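Dally-like, isoform A (Drosophila melanogaster, PDB 6XTZ) is probably a GPI-anchored cell-surface heparan sulfate proteoglycan of the glypican family that binds Wnt and Hedgehog proteins and shields the palmitoleate lipid of Wnt. Local coordinates at residues Y242-C247 against C483-I489; A280-L284 against V446-R450. The protein carries 5 engineered substitutions. One frame throughout, in Å; residues are numbered along the deposited sequence.

Contact 1 (Y242-C247 against C483-I489)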
loop_
_atom_site.group_PDB
_atom_site.type_symbol
_atom_site.label_atom_id
_atom_site.label_comp_id
_atom_site.label_asym_id
_atom_site.label_seq_id
_atom_site.Cartn_x
_atom_site.Cartn_y
_atom_site.Cartn_z
ATOM N N TYR A 242 -23.247 -35.727 12.388
ATOM C CA TYR A 242 -23.499 -34.444 13.024
ATOM C C TYR A 242 -23.960 -33.421 11.995
ATOM O O TYR A 242 -23.478 -33.401 10.859
ATOM C CB TYR A 242 -22.241 -33.937 13.732
ATOM C CG TYR A 242 -21.729 -34.853 14.822
ATOM C CD1 TYR A 242 -22.607 -35.543 15.647
ATOM C CD2 TYR A 242 -20.367 -35.025 15.025
ATOM C CE1 TYR A 242 -22.141 -36.378 16.647
ATOM C CE2 TYR A 242 -19.891 -35.857 16.021
ATOM C CZ TYR A 242 -20.782 -36.531 16.829
ATOM O OH TYR A 242 -20.309 -37.360 17.820
ATOM N N THR A 243 -24.898 -32.565 12.402
ATOM C CA THR A 243 -25.413 -31.512 11.540
ATOM C C THR A 243 -24.959 -30.120 11.950
ATOM O O THR A 243 -25.230 -29.160 11.220
ATOM C CB THR A 243 -26.948 -31.549 11.511
ATOM O OG1 THR A 243 -27.457 -31.304 12.829
ATOM C CG2 THR A 243 -27.439 -32.907 11.031
ATOM N N GLU A 244 -24.277 -29.981 13.084
ATOM C CA GLU A 244 -23.899 -28.666 13.579
ATOM C C GLU A 244 -22.793 -28.054 12.726
ATOM O O GLU A 244 -21.990 -28.754 12.102
ATOM C CB GLU A 244 -23.439 -28.750 15.036
ATOM C CG GLU A 244 -24.551 -29.019 16.039
ATOM C CD GLU A 244 -24.940 -30.483 16.117
ATOM O OE1 GLU A 244 -25.901 -30.803 16.850
ATOM O OE2 GLU A 244 -24.289 -31.316 15.452
ATOM N N LYS A 245 -22.762 -26.723 12.708
ATOM C CA LYS A 245 -21.718 -25.994 12.014
ATOM C C LYS A 245 -20.404 -26.083 12.790
ATOM O O LYS A 245 -20.397 -26.366 13.990
ATOM C CB LYS A 245 -22.128 -24.534 11.833
ATOM C CG LYS A 245 -23.225 -24.311 10.806
ATOM C CD LYS A 245 -22.790 -24.778 9.425
ATOM C CE LYS A 245 -23.722 -24.256 8.342
ATOM N NZ LYS A 245 -25.133 -24.677 8.560
ATOM N N PRO A 246 -19.275 -25.855 12.121
ATOM C CA PRO A 246 -17.994 -25.843 12.834
ATOM C C PRO A 246 -17.905 -24.665 13.791
ATOM O O PRO A 246 -18.540 -23.625 13.596
ATOM C CB PRO A 246 -16.957 -25.720 11.710
ATOM C CG PRO A 246 -17.687 -26.077 10.455
ATOM C CD PRO A 246 -19.103 -25.679 10.670
ATOM N N CYS A 247 -17.106 -24.838 14.840
ATOM C CA CYS A 247 -16.879 -23.752 15.780
ATOM C C CYS A 247 -16.114 -22.620 15.101
ATOM O O CYS A 247 -15.285 -22.845 14.214
ATOM C CB CYS A 247 -16.114 -24.251 17.006
ATOM S SG CYS A 247 -16.850 -25.688 17.836
ATOM N N CYS A 483 -21.075 -27.059 18.644
ATOM C CA CYS A 483 -20.425 -26.828 17.362
ATOM C C CYS A 483 -19.360 -27.895 17.154
ATOM O O CYS A 483 -18.843 -28.481 18.109
ATOM C CB CYS A 483 -19.820 -25.422 17.277
ATOM S SG CYS A 483 -18.622 -25.019 18.568
ATOM N N TRP A 484 -19.044 -28.138 15.884
ATOM C CA TRP A 484 -18.091 -29.172 15.497
ATOM C C TRP A 484 -16.668 -28.679 15.735
ATOM O O TRP A 484 -16.249 -27.671 15.153
ATOM C CB TRP A 484 -18.315 -29.542 14.032
ATOM C CG TRP A 484 -17.234 -30.361 13.396
ATOM C CD1 TRP A 484 -16.292 -29.926 12.510
ATOM C CD2 TRP A 484 -16.997 -31.762 13.579
ATOM N NE1 TRP A 484 -15.479 -30.968 12.134
ATOM C CE2 TRP A 484 -15.890 -32.105 12.776
ATOM C CE3 TRP A 484 -17.609 -32.758 14.347
ATOM C CZ2 TRP A 484 -15.383 -33.402 12.719
ATOM C CZ3 TRP A 484 -17.104 -34.044 14.289
ATOM C CH2 TRP A 484 -16.002 -34.354 13.482
ATOM N N ASN A 485 -15.924 -29.380 16.592
ATOM C CA ASN A 485 -14.563 -28.991 16.938
ATOM C C ASN A 485 -13.507 -29.862 16.268
ATOM O O ASN A 485 -12.333 -29.791 16.643
ATOM C CB ASN A 485 -14.372 -29.009 18.459
ATOM C CG ASN A 485 -14.553 -30.395 19.071
ATOM O OD1 ASN A 485 -14.644 -31.400 18.366
ATOM N ND2 ASN A 485 -14.596 -30.448 20.397
ATOM N N GLY A 486 -13.895 -30.681 15.293
ATOM C CA GLY A 486 -12.990 -31.578 14.621
ATOM C C GLY A 486 -13.079 -33.019 15.079
ATOM O O GLY A 486 -12.638 -33.913 14.351
ATOM N N HIS A 487 -13.646 -33.269 16.257
ATOM C CA HIS A 487 -13.757 -34.631 16.762
ATOM C C HIS A 487 -15.185 -34.926 17.199
ATOM O O HIS A 487 -15.751 -35.970 16.851
ATOM C CB HIS A 487 -12.785 -34.850 17.923
ATOM C CG HIS A 487 -11.349 -34.628 17.563
ATOM N ND1 HIS A 487 -10.612 -35.538 16.834
ATOM C CD2 HIS A 487 -10.511 -33.600 17.835
ATOM C CE1 HIS A 487 -9.383 -35.081 16.675
ATOM N NE2 HIS A 487 -9.295 -33.906 17.273
ATOM N N THR A 488 -15.783 -34.004 17.951
ATOM C CA THR A 488 -17.119 -34.191 18.494
ATOM C C THR A 488 -17.865 -32.862 18.458
ATOM O O THR A 488 -17.343 -31.841 18.000
ATOM C CB THR A 488 -17.062 -34.746 19.922
ATOM O OG1 THR A 488 -18.379 -34.764 20.486
ATOM C CG2 THR A 488 -16.153 -33.888 20.789
ATOM N N ILE A 489 -19.104 -32.884 18.935
ATOM C CA ILE A 489 -19.914 -31.677 19.082
ATOM C C ILE A 489 -19.735 -31.231 20.529
ATOM O O ILE A 489 -20.506 -31.593 21.420
ATOM C CB ILE A 489 -21.377 -31.920 18.722
ATOM C CG1 ILE A 489 -21.486 -32.439 17.289
ATOM C CG2 ILE A 489 -22.184 -30.642 18.878
ATOM C CD1 ILE A 489 -20.904 -31.498 16.258
#
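Tyr242 lays one face of its ring over Ile489, whose CG1 sits 3.6 Å from the ring centroid in a CH-pi contact only 16° off the normal. The rim of the same ring meets the indole of Trp484: Tyr242 CD2 lies 3.5 Å from Trp484 CZ3, and with the planes turned by 50° neither ring covers the other. Glu244 closes on an adjoining side of Ile489; its chain bends at the second torsion, which brings OE2 back to 3.5 Å from Ile489 CD1. Were Tyr242 an alanine, Ile489 CG1 and the Trp484 rim would probably lose their aromatic neighbour and a gap would open beside them. Farther along, the backbones pair through a single bridge. Trp484 N donates to Lys245 O at 2.9 Å, nearly straight, and Cys247 N to Trp484 O at 3.0 Å, each donor tilted out of the carbonyl plane. Trp484 NE1 is satisfied by Lys232 O on helix 224-234. Asn485 OD1 accepts from both His487 N and Thr488 N, an Asx turn continued as an Asx motif that leads to Ile489. Next to the bridge, Cys247 SG and Cys483 SG are joined at 2.0 Å with chi3 93°, a relaxed disulfide. Cys247 is also the N-cap residue of helix 248-258, and this disulfide-linked pairing of two loops belongs to the cysteine-rich end of the glypican core.

Contact 2 (A280-L284 against V446-R450)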
loop_
_atom_site.group_PDB
_atom_site.type_symbol
_atom_site.label_atom_id
_atom_site.label_comp_id
_atom_site.label_asym_id
_atom_site.label_seq_id
_atom_site.Cartn_x
_atom_site.Cartn_y
_atom_site.Cartn_z
ATOM N N ALA A 280 -0.032 10.786 4.349
ATOM C CA ALA A 280 -1.285 11.490 4.093
ATOM C C ALA A 280 -1.489 12.638 5.072
ATOM O O ALA A 280 -2.087 13.659 4.715
ATOM C CB ALA A 280 -2.462 10.517 4.166
ATOM N N GLU A 281 -1.005 12.490 6.308
ATOM C CA GLU A 281 -1.068 13.591 7.262
ATOM C C GLU A 281 -0.202 14.757 6.804
ATOM O O GLU A 281 -0.596 15.923 6.930
ATOM C CB GLU A 281 -0.632 13.107 8.645
ATOM C CG GLU A 281 -0.817 14.127 9.757
ATOM C CD GLU A 281 -0.194 13.679 11.065
ATOM O OE1 GLU A 281 1.050 13.709 11.175
ATOM O OE2 GLU A 281 -0.947 13.286 11.980
ATOM N N ARG A 282 0.983 14.459 6.266
ATOM C CA ARG A 282 1.854 15.505 5.742
ATOM C C ARG A 282 1.246 16.167 4.512
ATOM O O ARG A 282 1.281 17.398 4.382
ATOM C CB ARG A 282 3.224 14.920 5.405
ATOM C CG ARG A 282 4.051 14.521 6.611
ATOM C CD ARG A 282 4.708 15.728 7.253
ATOM N NE ARG A 282 5.668 15.340 8.281
ATOM C CZ ARG A 282 5.421 15.371 9.586
ATOM N NH1 ARG A 282 4.238 15.777 10.028
ATOM N NH2 ARG A 282 6.355 14.996 10.447
ATOM N N LEU A 283 0.687 15.368 3.599
ATOM C CA LEU A 283 0.133 15.916 2.365
ATOM C C LEU A 283 -1.064 16.820 2.629
ATOM O O LEU A 283 -1.298 17.768 1.874
ATOM C CB LEU A 283 -0.261 14.784 1.419
ATOM C CG LEU A 283 0.893 13.939 0.885
ATOM C CD1 LEU A 283 0.373 12.870 -0.064
ATOM C CD2 LEU A 283 1.917 14.826 0.193
ATOM N N LEU A 284 -1.830 16.544 3.679
ATOM C CA LEU A 284 -2.947 17.395 4.058
ATOM C C LEU A 284 -2.528 18.535 4.975
ATOM O O LEU A 284 -3.369 19.370 5.325
ATOM C CB LEU A 284 -4.040 16.563 4.737
ATOM C CG LEU A 284 -4.670 15.462 3.879
ATOM C CD1 LEU A 284 -5.580 14.578 4.716
ATOM C CD2 LEU A 284 -5.433 16.067 2.711
ATOM N N VAL A 446 -6.473 12.521 -1.720
ATOM C CA VAL A 446 -5.607 12.090 -0.626
ATOM C C VAL A 446 -6.442 11.590 0.548
ATOM O O VAL A 446 -6.120 10.565 1.162
ATOM C CB VAL A 446 -4.661 13.230 -0.208
ATOM C CG1 VAL A 446 -3.972 12.896 1.108
ATOM C CG2 VAL A 446 -3.623 13.483 -1.290
ATOM N N ARG A 447 -7.527 12.297 0.878
ATOM C CA ARG A 447 -8.413 11.830 1.941
ATOM C C ARG A 447 -9.097 10.526 1.555
ATOM O O ARG A 447 -9.301 9.649 2.403
ATOM C CB ARG A 447 -9.460 12.893 2.275
ATOM C CG ARG A 447 -8.913 14.163 2.901
ATOM C CD ARG A 447 -10.048 15.094 3.298
ATOM N NE ARG A 447 -9.645 16.497 3.267
ATOM C CZ ARG A 447 -9.060 17.131 4.276
ATOM N NH1 ARG A 447 -8.803 16.488 5.409
ATOM N NH2 ARG A 447 -8.729 18.409 4.154
ATOM N N ASP A 448 -9.471 10.385 0.281
ATOM C CA ASP A 448 -10.112 9.156 -0.175
ATOM C C ASP A 448 -9.172 7.966 -0.027
ATOM O O ASP A 448 -9.545 6.929 0.533
ATOM C CB ASP A 448 -10.565 9.314 -1.626
ATOM C CG ASP A 448 -11.391 8.140 -2.115
ATOM O OD1 ASP A 448 -11.802 7.304 -1.282
ATOM O OD2 ASP A 448 -11.632 8.054 -3.337
ATOM N N ILE A 449 -7.939 8.106 -0.518
ATOM C CA ILE A 449 -6.950 7.041 -0.389
ATOM C C ILE A 449 -6.662 6.750 1.077
ATOM O O ILE A 449 -6.588 5.587 1.491
ATOM C CB ILE A 449 -5.668 7.418 -1.153
ATOM C CG1 ILE A 449 -5.924 7.401 -2.662
ATOM C CG2 ILE A 449 -4.518 6.499 -0.767
ATOM C CD1 ILE A 449 -4.807 8.016 -3.477
ATOM N N ARG A 450 -6.508 7.802 1.886
ATOM C CA ARG A 450 -6.186 7.617 3.299
ATOM C C ARG A 450 -7.262 6.810 4.014
ATOM O O ARG A 450 -6.952 5.950 4.848
ATOM C CB ARG A 450 -6.001 8.978 3.972
ATOM C CG ARG A 450 -5.666 8.903 5.450
ATOM C CD ARG A 450 -5.667 10.286 6.084
ATOM N NE ARG A 450 -5.219 10.254 7.472
ATOM C CZ ARG A 450 -5.088 11.333 8.240
ATOM N NH1 ARG A 450 -5.375 12.534 7.755
ATOM N NH2 ARG A 450 -4.672 11.211 9.492
#
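Helix 263-283 reaches its last turn beside helix 441-455, the backbones coming nearest at Ala280 and Arg450, whose CA atoms are 6.3 Å apart. Leu284 carries much of the packing. It and Val446 reach toward each other tip to tip, Leu284 CG standing 3.8 Å from Val446 CG1. With chi1 at 168°, Val446 swings CG1 opposite its own N and toward the other helix, where this methyl also meets Leu283 CB and Ala280 CB. Leu284 then spreads its two methyls among the arginines. CD2 lies over the centre of one face of the Arg447 guanidinium, 4.1 Å above its plane, while CD1 comes to the edge of the Arg450 guanidinium, 3.7 Å from Arg450 NH1. Arg450 is stretched out along its whole length, chi1 180°, and its aliphatic part runs past the methyl of Ala280, with Arg450 CD 3.7 Å from Ala280 CB. The guanidinium is fixed by a salt bridge from Arg450 NE to Asp277, one turn earlier on the helix of Ala280. Glu281 may add some negative potential, though its OE2 stays 4.9 Å from Arg450 NH2. The join is therefore apolar at Val446 and edged with charge at the two arginines. Helix 185-216 packs against both partners through Tyr203, which touches Ala280, Leu283 and Ile449, while Phe87 of the long helix 51-110 backs Val446 and Ile449 within the elongated all-helical bundle.

How the contacts relate
The two contacts lie far apart on one elongated helical molecule, their centres about 46 Å apart and their nearest atoms about 31 Å. Contact 1 is at one end, its centre about 38 Å from that of the chain, whereas contact 2 lies about 13 Å from it. Along the sequence, both segments of contact 2 fall between the two segments of contact 1. Each contact ties the part of the chain before the unmodelled stretch 324-437 to the part after it, one through loops and a disulfide, the other through helix packing. Contact 2 is the nearer to the lipid pocket: the Val446 side chain is about 11 Å from the bound O-palmitoleoyl serine, and helix 441-455 follows directly on pocket residue Pro440.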